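Long-range contacts in Dye-decolorizing peroxidase Tfu_3078 (Thermobifida fusca, PDB 5FW4), which is a heme b peroxidase that uses hydrogen peroxide to oxidise many compounds, with high reactivity towards anthraquinone dyes and modest activity on azo dyes: residues 275-280 with 410-415; 348-353 with 386-391. All coordinates share one frame; numbering follows the deposited sequence.

Contact 1 (275-280 with 410-415); sequences SYLVVR and ALFAVP
Ser275, Leu277 and Val279 pair with Val414, Phe412 and Ala410 through six backbone hydrogen bonds, two to each pair, so that strands 275-280 and 410-414 run antiparallel at an angle of 159° between their directions. Most of the bonds are nearly straight: Leu277 N reaches Phe412 O at 2.9 Å with 171° at the hydrogen. Between these hydrogen-bonded pairs lie the non-hydrogen-bonded pairs Tyr276-Ala413 and Val278-Leu411, and here CA-H...O contacts add to the join, as from Leu411 CA to Leu277 O at 3.3 Å.

Apolar packing divides between the two faces of the sheet. On one, with Tyr276 CG anti to its carbonyl carbon (chi1 -68°), the ring is carried over towards Ala413, and Tyr276 CE1 meets Ala413 CB 3.6 Å away. Beside it, Leu411 CD1 comes to within 4.1 Å of Tyr276 CB and 4.2 Å of Val278 CG2. On the other, Val279 CG1 lies 3.7 Å from Ala410 CB and 4.1 Å from Phe412 CE2, approaching the ring at its edge.

Both strands belong to the four-stranded antiparallel sheet of a ferredoxin-like DyP domain. Strand 369-379 flanks 275-284 on its other side; Met185 of strand 184-190, in the second sheet, touches Leu277, Phe412 and Val414, while helix 386-395 meets Val278 through Phe386.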
ATOM      1  N   SER A 275      -9.343  20.458 -16.229  1.00 27.85           N
ATOM      2  CA  SER A 275      -8.580  19.403 -16.892  1.00 27.05           C
ATOM      3  C   SER A 275      -9.360  18.098 -16.791  1.00 26.90           C
ATOM      4  O   SER A 275     -10.183  17.927 -15.889  1.00 25.18           O
ATOM      5  CB  SER A 275      -7.180  19.247 -16.270  1.00 26.89           C
ATOM      6  OG  SER A 275      -6.334  18.359 -17.036  1.00 25.93           O
ATOM      7  N   TYR A 276      -9.092  17.191 -17.734  1.00 24.96           N
ATOM      8  CA  TYR A 276      -9.727  15.887 -17.763  1.00 25.33           C
ATOM      9  C   TYR A 276      -8.702  14.801 -17.428  1.00 25.70           C
ATOM     10  O   TYR A 276      -7.588  14.764 -17.998  1.00 25.43           O
ATOM     11  CB  TYR A 276     -10.351  15.615 -19.111  1.00 25.66           C
ATOM     12  CG  TYR A 276     -11.544  16.490 -19.405  1.00 27.78           C
ATOM     13  CD1 TYR A 276     -12.822  16.122 -18.982  1.00 27.27           C
ATOM     14  CD2 TYR A 276     -11.401  17.699 -20.074  1.00 28.65           C
ATOM     15  CE1 TYR A 276     -13.915  16.928 -19.223  1.00 28.07           C
ATOM     16  CE2 TYR A 276     -12.497  18.513 -20.333  1.00 29.21           C
ATOM     17  CZ  TYR A 276     -13.757  18.120 -19.903  1.00 29.66           C
ATOM     18  OH  TYR A 276     -14.863  18.921 -20.159  1.00 30.46           O
ATOM     19  N   LEU A 277      -9.102  13.945 -16.498  1.00 24.01           N
ATOM     20  CA  LEU A 277      -8.330  12.814 -16.018  1.00 25.16           C
ATOM     21  C   LEU A 277      -8.863  11.517 -16.608  1.00 23.89           C
ATOM     22  O   LEU A 277     -10.037  11.165 -16.417  1.00 23.26           O
ATOM     23  CB  LEU A 277      -8.411  12.721 -14.474  1.00 25.69           C
ATOM     24  CG  LEU A 277      -7.800  11.462 -13.839  1.00 25.60           C
ATOM     25  CD1 LEU A 277      -6.305  11.418 -14.014  1.00 26.81           C
ATOM     26  CD2 LEU A 277      -8.144  11.375 -12.352  1.00 26.74           C
ATOM     27  N   VAL A 278      -8.006  10.805 -17.354  1.00 22.69           N
ATOM     28  CA  VAL A 278      -8.286   9.437 -17.671  1.00 22.86           C
ATOM     29  C   VAL A 278      -7.479   8.578 -16.722  1.00 23.28           C
ATOM     30  O   VAL A 278      -6.233   8.698 -16.657  1.00 23.67           O
ATOM     31  CB  VAL A 278      -7.941   9.064 -19.131  1.00 23.36           C
ATOM     32  CG1 VAL A 278      -8.158   7.583 -19.339  1.00 24.18           C
ATOM     33  CG2 VAL A 278      -8.782   9.878 -20.104  1.00 24.48           C
ATOM     34  N   VAL A 279      -8.177   7.709 -15.985  1.00 21.56           N
ATOM     35  CA  VAL A 279      -7.501   6.752 -15.126  1.00 22.28           C
ATOM     36  C   VAL A 279      -7.691   5.361 -15.672  1.00 21.53           C
ATOM     37  O   VAL A 279      -8.797   4.961 -16.064  1.00 21.98           O
ATOM     38  CB  VAL A 279      -7.902   6.858 -13.630  1.00 23.26           C
ATOM     39  CG1 VAL A 279      -9.386   6.885 -13.456  1.00 25.73           C
ATOM     40  CG2 VAL A 279      -7.308   5.724 -12.814  1.00 22.98           C
ATOM     41  N   ARG A 280      -6.596   4.614 -15.703  1.00 20.48           N
ATOM     42  CA  ARG A 280      -6.656   3.228 -16.118  1.00 20.06           C
ATOM     43  C   ARG A 280      -5.888   2.390 -15.102  1.00 18.38           C
ATOM     44  O   ARG A 280      -4.752   2.732 -14.724  1.00 18.05           O
ATOM     45  CB  ARG A 280      -6.052   3.081 -17.542  1.00 20.66           C
ATOM     46  CG  ARG A 280      -6.667   3.969 -18.615  1.00 21.64           C
ATOM     47  CD  ARG A 280      -8.029   3.462 -19.101  1.00 23.20           C
ATOM     48  NE  ARG A 280      -7.854   2.398 -20.100  1.00 24.26           N
ATOM     49  CZ  ARG A 280      -8.758   1.983 -20.978  1.00 25.98           C
ATOM     50  NH1 ARG A 280      -9.963   2.522 -21.039  1.00 27.20           N
ATOM     51  NH2 ARG A 280      -8.420   1.024 -21.846  1.00 26.93           N
ATOM     52  N   ALA A 410     -11.727   5.034 -16.065  1.00 21.90           N
ATOM     53  CA  ALA A 410     -12.668   6.123 -15.789  1.00 23.05           C
ATOM     54  C   ALA A 410     -12.168   7.456 -16.321  1.00 22.56           C
ATOM     55  O   ALA A 410     -10.953   7.691 -16.429  1.00 22.43           O
ATOM     56  CB  ALA A 410     -12.907   6.218 -14.295  1.00 21.92           C
ATOM     57  N   LEU A 411     -13.120   8.295 -16.692  1.00 23.01           N
ATOM     58  CA  LEU A 411     -12.873   9.662 -17.109  1.00 24.03           C
ATOM     59  C   LEU A 411     -13.501  10.595 -16.066  1.00 25.04           C
ATOM     60  O   LEU A 411     -14.676  10.469 -15.790  1.00 26.49           O
ATOM     61  CB  LEU A 411     -13.563   9.913 -18.439  1.00 25.39           C
ATOM     62  CG  LEU A 411     -13.603  11.345 -19.014  1.00 26.29           C
ATOM     63  CD1 LEU A 411     -12.237  12.002 -19.172  1.00 26.91           C
ATOM     64  CD2 LEU A 411     -14.274  11.323 -20.370  1.00 28.30           C
ATOM     65  N   PHE A 412     -12.725  11.529 -15.532  1.00 25.61           N
ATOM     66  CA  PHE A 412     -13.277  12.583 -14.674  1.00 26.08           C
ATOM     67  C   PHE A 412     -12.952  13.973 -15.162  1.00 25.27           C
ATOM     68  O   PHE A 412     -11.832  14.251 -15.598  1.00 25.94           O
ATOM     69  CB  PHE A 412     -12.802  12.387 -13.246  1.00 25.77           C
ATOM     70  CG  PHE A 412     -13.211  11.084 -12.663  1.00 25.28           C
ATOM     71  CD1 PHE A 412     -14.523  10.888 -12.228  1.00 26.30           C
ATOM     72  CD2 PHE A 412     -12.303  10.057 -12.523  1.00 25.19           C
ATOM     73  CE1 PHE A 412     -14.911   9.682 -11.670  1.00 25.71           C
ATOM     74  CE2 PHE A 412     -12.690   8.849 -11.961  1.00 25.61           C
ATOM     75  CZ  PHE A 412     -13.994   8.668 -11.524  1.00 25.20           C
ATOM     76  N   ALA A 413     -13.940  14.855 -15.075  1.00 26.87           N
ATOM     77  CA  ALA A 413     -13.741  16.264 -15.314  1.00 27.70           C
ATOM     78  C   ALA A 413     -13.309  16.855 -14.003  1.00 27.65           C
ATOM     79  O   ALA A 413     -13.981  16.634 -12.990  1.00 30.21           O
ATOM     80  CB  ALA A 413     -15.048  16.917 -15.809  1.00 27.75           C
ATOM     81  N   VAL A 414     -12.191  17.579 -14.009  1.00 27.92           N
ATOM     82  CA  VAL A 414     -11.630  18.169 -12.806  1.00 26.87           C
ATOM     83  C   VAL A 414     -11.688  19.676 -13.014  1.00 28.46           C
ATOM     84  O   VAL A 414     -10.869  20.250 -13.754  1.00 28.17           O
ATOM     85  CB  VAL A 414     -10.199  17.634 -12.561  1.00 26.21           C
ATOM     86  CG1 VAL A 414      -9.474  18.405 -11.476  1.00 25.01           C
ATOM     87  CG2 VAL A 414     -10.248  16.127 -12.252  1.00 26.90           C
ATOM     88  N   PRO A 415     -12.685  20.336 -12.387  1.00 29.00           N
ATOM     89  CA  PRO A 415     -12.881  21.746 -12.678  1.00 30.56           C
ATOM     90  C   PRO A 415     -11.894  22.656 -11.979  1.00 30.05           C
ATOM     91  O   PRO A 415     -11.341  22.296 -10.941  1.00 29.10           O
ATOM     92  CB  PRO A 415     -14.293  22.016 -12.157  1.00 30.92           C
ATOM     93  CG  PRO A 415     -14.415  21.066 -11.011  1.00 30.06           C
ATOM     94  CD  PRO A 415     -13.727  19.826 -11.470  1.00 29.82           C
TER

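Contact 2 (348-353 with 386-391); sequences LGARMF and FIPVQR. With HEM (protoporphyrin IX containing Fe), chain C.
Met352 and Val389 point their side chains at each other, tip to tip, with Met352 CE 3.6 Å from Val389 CG2. Met352 CG sits between the backbone N and the carbonyl carbon (chi1 74°), and a further bend at chi3 (78°) turns the methyl to the helix while the sulfur lies against a heme vinyl group: Met352 SD is 3.9 Å from CAC of the heme. Val389 likewise uses its two branches separately. CG2 serves the loop, touching Ala350 CB as well as the methionine methyl, whereas Val389 CG1 lies 3.7 Å from heme CAC. Two residues earlier in the loop, Ala350 CB rests against Pro388 CG at 3.7 Å.

Phe386 and Gln390, one helical turn apart, carry the heme wall on from Val389. Phe386 CD1 is 3.5 Å from heme CBC, the ring lying oblique to this vinyl carbon, and Gln390 CB covers one face of the ring towards its rim. Gln390 NE2 comes to within 3.5 Å of the heme methyl CMC. An alanine in place of Met352 would probably leave a gap beside Val389 CG2 and deprive heme CAC of its thioether neighbour, with Ala350 alone left to pack the loop on the helix.

Packing between loop 348-353 and helix 386-391 is apolar, without hydrogen bonds between them. Hydrocarbon and thioether groups, with the Gln390 amide, line this side of the non-covalently bound heme by van der Waals contact, complementing its hydrogen bonds to Gly243, Ala245 and Arg354.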
ATOM      1  N   LEU A 348      -1.014  12.860 -34.635  1.00 39.84           N
ATOM      2  CA  LEU A 348      -1.490  14.173 -35.041  1.00 41.57           C
ATOM      3  C   LEU A 348      -1.324  15.180 -33.894  1.00 40.41           C
ATOM      4  O   LEU A 348      -2.179  16.023 -33.671  1.00 41.58           O
ATOM      5  CB  LEU A 348      -2.960  14.094 -35.509  1.00 42.42           C
ATOM      6  CG  LEU A 348      -3.315  13.306 -36.792  1.00 45.12           C
ATOM      7  CD1 LEU A 348      -4.823  13.361 -37.075  1.00 45.86           C
ATOM      8  CD2 LEU A 348      -2.550  13.807 -38.008  1.00 46.16           C
ATOM      9  N   GLY A 349      -0.217  15.081 -33.176  1.00 37.83           N
ATOM     10  CA  GLY A 349       0.116  16.033 -32.140  1.00 37.78           C
ATOM     11  C   GLY A 349      -0.571  15.793 -30.794  1.00 36.81           C
ATOM     12  O   GLY A 349      -0.394  16.591 -29.885  1.00 36.36           O
ATOM     13  N   ALA A 350      -1.333  14.700 -30.666  1.00 35.76           N
ATOM     14  CA  ALA A 350      -1.975  14.321 -29.394  1.00 34.34           C
ATOM     15  C   ALA A 350      -0.929  14.250 -28.290  1.00 32.84           C
ATOM     16  O   ALA A 350       0.131  13.659 -28.466  1.00 32.87           O
ATOM     17  CB  ALA A 350      -2.691  12.983 -29.533  1.00 33.53           C
ATOM     18  N   ARG A 351      -1.226  14.877 -27.159  1.00 31.31           N
ATOM     19  CA  ARG A 351      -0.279  15.017 -26.076  1.00 30.97           C
ATOM     20  C   ARG A 351      -1.046  14.955 -24.742  1.00 29.66           C
ATOM     21  O   ARG A 351      -2.212  15.299 -24.683  1.00 27.79           O
ATOM     22  CB  ARG A 351       0.462  16.348 -26.236  1.00 33.42           C
ATOM     23  CG  ARG A 351       1.760  16.505 -25.458  1.00 35.91           C
ATOM     24  CD  ARG A 351       2.366  17.892 -25.713  1.00 36.70           C
ATOM     25  NE  ARG A 351       2.606  18.090 -27.143  1.00 38.91           N
ATOM     26  CZ  ARG A 351       3.697  17.685 -27.799  1.00 39.10           C
ATOM     27  NH1 ARG A 351       4.676  17.073 -27.161  1.00 39.15           N
ATOM     28  NH2 ARG A 351       3.807  17.889 -29.104  1.00 41.13           N
ATOM     29  N   MET A 352      -0.399  14.434 -23.712  1.00 28.80           N
ATOM     30  CA  MET A 352      -1.015  14.335 -22.382  1.00 28.54           C
ATOM     31  C   MET A 352       0.087  14.453 -21.359  1.00 27.48           C
ATOM     32  O   MET A 352       1.261  14.364 -21.691  1.00 27.22           O
ATOM     33  CB  MET A 352      -1.786  13.014 -22.236  1.00 27.54           C
ATOM     34  CG  MET A 352      -0.915  11.770 -22.061  1.00 26.70           C
ATOM     35  SD  MET A 352      -1.733  10.264 -22.574  1.00 27.96           S
ATOM     36  CE  MET A 352      -1.562  10.397 -24.379  1.00 29.51           C
ATOM     37  N   PHE A 353      -0.309  14.666 -20.114  1.00 28.27           N
ATOM     38  CA  PHE A 353       0.590  14.700 -18.975  1.00 27.18           C
ATOM     39  C   PHE A 353       0.271  13.471 -18.138  1.00 26.55           C
ATOM     40  O   PHE A 353      -0.826  13.321 -17.649  1.00 26.28           O
ATOM     41  CB  PHE A 353       0.359  15.991 -18.167  1.00 28.44           C
ATOM     42  CG  PHE A 353       1.087  16.054 -16.854  1.00 28.05           C
ATOM     43  CD1 PHE A 353       2.466  15.944 -16.794  1.00 29.34           C
ATOM     44  CD2 PHE A 353       0.381  16.230 -15.664  1.00 29.63           C
ATOM     45  CE1 PHE A 353       3.137  16.020 -15.579  1.00 30.30           C
ATOM     46  CE2 PHE A 353       1.049  16.292 -14.449  1.00 29.13           C
ATOM     47  CZ  PHE A 353       2.417  16.181 -14.406  1.00 28.47           C
ATOM     48  N   PHE A 386      -5.339  11.279 -24.508  1.00 25.61           N
ATOM     49  CA  PHE A 386      -5.451   9.834 -24.283  1.00 26.20           C
ATOM     50  C   PHE A 386      -6.102   9.001 -25.408  1.00 27.36           C
ATOM     51  O   PHE A 386      -5.545   7.940 -25.771  1.00 27.41           O
ATOM     52  CB  PHE A 386      -6.238   9.556 -22.998  1.00 25.58           C
ATOM     53  CG  PHE A 386      -6.434   8.111 -22.717  1.00 24.93           C
ATOM     54  CD1 PHE A 386      -5.427   7.381 -22.103  1.00 24.11           C
ATOM     55  CD2 PHE A 386      -7.624   7.478 -23.021  1.00 25.57           C
ATOM     56  CE1 PHE A 386      -5.597   6.032 -21.828  1.00 24.36           C
ATOM     57  CE2 PHE A 386      -7.813   6.125 -22.728  1.00 25.39           C
ATOM     58  CZ  PHE A 386      -6.782   5.402 -22.137  1.00 24.81           C
ATOM     59  N   ILE A 387      -7.254   9.443 -25.945  1.00 26.52           N
ATOM     60  CA  ILE A 387      -8.030   8.588 -26.854  1.00 28.09           C
ATOM     61  C   ILE A 387      -7.277   8.232 -28.153  1.00 27.75           C
ATOM     62  O   ILE A 387      -7.187   7.067 -28.506  1.00 27.54           O
ATOM     63  CB  ILE A 387      -9.365   9.191 -27.320  1.00 29.09           C
ATOM     64  CG1 ILE A 387     -10.272   9.612 -26.149  1.00 30.05           C
ATOM     65  CG2 ILE A 387     -10.092   8.190 -28.211  1.00 29.76           C
ATOM     66  CD1 ILE A 387     -10.571   8.493 -25.254  1.00 30.54           C
ATOM     67  N   PRO A 388      -6.803   9.233 -28.875  1.00 28.47           N
ATOM     68  CA  PRO A 388      -6.150   8.826 -30.145  1.00 30.01           C
ATOM     69  C   PRO A 388      -4.921   7.985 -29.880  1.00 29.71           C
ATOM     70  O   PRO A 388      -4.646   7.031 -30.605  1.00 32.36           O
ATOM     71  CB  PRO A 388      -5.826  10.162 -30.829  1.00 30.75           C
ATOM     72  CG  PRO A 388      -5.914  11.207 -29.755  1.00 30.25           C
ATOM     73  CD  PRO A 388      -6.886  10.698 -28.730  1.00 28.78           C
ATOM     74  N   VAL A 389      -4.215   8.296 -28.811  1.00 29.02           N
ATOM     75  CA  VAL A 389      -2.972   7.603 -28.483  1.00 29.09           C
ATOM     76  C   VAL A 389      -3.235   6.163 -28.096  1.00 30.10           C
ATOM     77  O   VAL A 389      -2.560   5.240 -28.598  1.00 29.91           O
ATOM     78  CB  VAL A 389      -2.193   8.338 -27.394  1.00 27.42           C
ATOM     79  CG1 VAL A 389      -0.981   7.554 -26.906  1.00 27.44           C
ATOM     80  CG2 VAL A 389      -1.787   9.706 -27.890  1.00 28.61           C
ATOM     81  N   GLN A 390      -4.216   5.945 -27.234  1.00 29.09           N
ATOM     82  CA  GLN A 390      -4.516   4.578 -26.833  1.00 29.94           C
ATOM     83  C   GLN A 390      -5.015   3.757 -28.005  1.00 31.32           C
ATOM     84  O   GLN A 390      -4.729   2.565 -28.055  1.00 30.58           O
ATOM     85  CB  GLN A 390      -5.541   4.508 -25.703  1.00 29.05           C
ATOM     86  CG  GLN A 390      -6.022   3.097 -25.385  1.00 28.78           C
ATOM     87  CD  GLN A 390      -4.969   2.171 -24.805  1.00 28.31           C
ATOM     88  OE1 GLN A 390      -5.248   0.999 -24.551  1.00 30.77           O
ATOM     89  NE2 GLN A 390      -3.772   2.671 -24.587  1.00 28.93           N
ATOM     90  N   ARG A 391      -5.777   4.391 -28.900  1.00 32.29           N
ATOM     91  CA  ARG A 391      -6.291   3.739 -30.107  1.00 35.91           C
ATOM     92  C   ARG A 391      -5.131   3.277 -30.990  1.00 34.82           C
ATOM     93  O   ARG A 391      -5.171   2.177 -31.506  1.00 36.29           O
ATOM     94  CB  ARG A 391      -7.209   4.683 -30.905  1.00 38.97           C
ATOM     95  CG  ARG A 391      -8.250   3.967 -31.753  1.00 43.43           C
ATOM     96  CD  ARG A 391      -9.042   4.913 -32.648  1.00 45.69           C
ATOM     97  NE  ARG A 391      -9.863   5.893 -31.919  1.00 48.03           N
ATOM     98  CZ  ARG A 391     -11.083   5.682 -31.437  1.00 48.86           C
ATOM     99  NH1 ARG A 391     -11.671   4.496 -31.548  1.00 51.31           N
ATOM    100  NH2 ARG A 391     -11.723   6.670 -30.820  1.00 50.91           N
TER
HETATM  101  CHA HEM C 401       6.059   6.872 -22.582  1.00 21.92           C
HETATM  102  CHB HEM C 401       5.546   2.885 -19.881  1.00 20.25           C
HETATM  103  CHC HEM C 401       0.807   2.939 -20.830  1.00 22.21           C
HETATM  104  CHD HEM C 401       1.283   7.073 -23.305  1.00 23.85           C
HETATM  105  C1A HEM C 401       6.309   5.792 -21.771  1.00 22.75           C
HETATM  106  C2A HEM C 401       7.600   5.422 -21.345  1.00 23.03           C
HETATM  107  C3A HEM C 401       7.453   4.292 -20.609  1.00 20.54           C
HETATM  108  C4A HEM C 401       6.092   3.967 -20.564  1.00 21.45           C
HETATM  109  CMA HEM C 401       8.520   3.540 -19.909  1.00 19.67           C
HETATM  110  CAA HEM C 401       8.895   6.114 -21.688  1.00 25.71           C
HETATM  111  CBA HEM C 401       9.308   7.175 -20.675  1.00 28.09           C
HETATM  112  CGA HEM C 401       8.426   8.386 -20.761  1.00 30.44           C
HETATM  113  O1A HEM C 401       7.586   8.578 -19.840  1.00 27.33           O
HETATM  114  O2A HEM C 401       8.546   9.179 -21.729  1.00 29.40           O
HETATM  115  C1B HEM C 401       4.179   2.561 -19.924  1.00 21.08           C
HETATM  116  C2B HEM C 401       3.620   1.440 -19.264  1.00 21.02           C
HETATM  117  C3B HEM C 401       2.274   1.436 -19.515  1.00 22.50           C
HETATM  118  C4B HEM C 401       2.040   2.616 -20.348  1.00 22.45           C
HETATM  119  CMB HEM C 401       4.389   0.459 -18.426  1.00 19.85           C
HETATM  120  CAB HEM C 401       1.200   0.554 -19.044  1.00 24.53           C
HETATM  121  CBB HEM C 401       1.354  -0.348 -18.074  1.00 26.79           C
HETATM  122  C1C HEM C 401       0.513   4.055 -21.579  1.00 23.26           C
HETATM  123  C2C HEM C 401      -0.753   4.403 -21.999  1.00 21.89           C
HETATM  124  C3C HEM C 401      -0.614   5.600 -22.691  1.00 21.53           C
HETATM  125  C4C HEM C 401       0.755   5.953 -22.693  1.00 22.10           C
HETATM  126  CMC HEM C 401      -1.971   3.574 -21.682  1.00 22.04           C
HETATM  127  CAC HEM C 401      -1.554   6.434 -23.425  1.00 20.27           C
HETATM  128  CBC HEM C 401      -2.686   5.990 -23.873  1.00 23.95           C
HETATM  129  C1D HEM C 401       2.668   7.308 -23.271  1.00 25.23           C
HETATM  130  C2D HEM C 401       3.243   8.478 -23.947  1.00 24.53           C
HETATM  131  C3D HEM C 401       4.580   8.410 -23.752  1.00 25.19           C
HETATM  132  C4D HEM C 401       4.794   7.194 -22.973  1.00 23.51           C
HETATM  133  CMD HEM C 401       2.513   9.578 -24.699  1.00 25.45           C
HETATM  134  CAD HEM C 401       5.605   9.412 -24.244  1.00 25.69           C
HETATM  135  CBD HEM C 401       5.929   9.103 -25.708  1.00 27.31           C
HETATM  136  CGD HEM C 401       6.838  10.165 -26.285  1.00 28.99           C
HETATM  137  O1D HEM C 401       6.408  11.269 -26.671  1.00 28.38           O
HETATM  138  O2D HEM C 401       8.063   9.925 -26.357  1.00 29.23           O
HETATM  139  NA  HEM C 401       5.389   4.882 -21.291  1.00 22.80           N
HETATM  140  NB  HEM C 401       3.208   3.228 -20.545  1.00 22.80           N
HETATM  141  NC  HEM C 401       1.411   4.977 -22.041  1.00 24.67           N
HETATM  142  ND  HEM C 401       3.624   6.543 -22.683  1.00 23.54           N
HETATM  143 FE   HEM C 401       3.442   4.921 -21.710  1.00 24.71          FE

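How the contacts relate
The two contacts lie about 14 Å apart, centre to centre, and meet mainly at Phe386, which begins the helix of contact 2. Phe386 CE2 packs 3.7 Å from Val278 CG1 of contact 1, and Phe386 CZ lies 3.8 Å from Arg280 NE, so one ring bridges the sheet and the heme. Contact 2 forms part of the pocket itself: the Val389 side chain is about 7 Å from that of His338, the probable proximal iron ligand, and the Met352 side chain about 10 Å from that of Asp242, the inferred proton acceptor. Contact 1 stands behind this wall, with the Val278 side chain about 7 Å from the heme. Along the chain, helix 386-395 leads to strand 404-414.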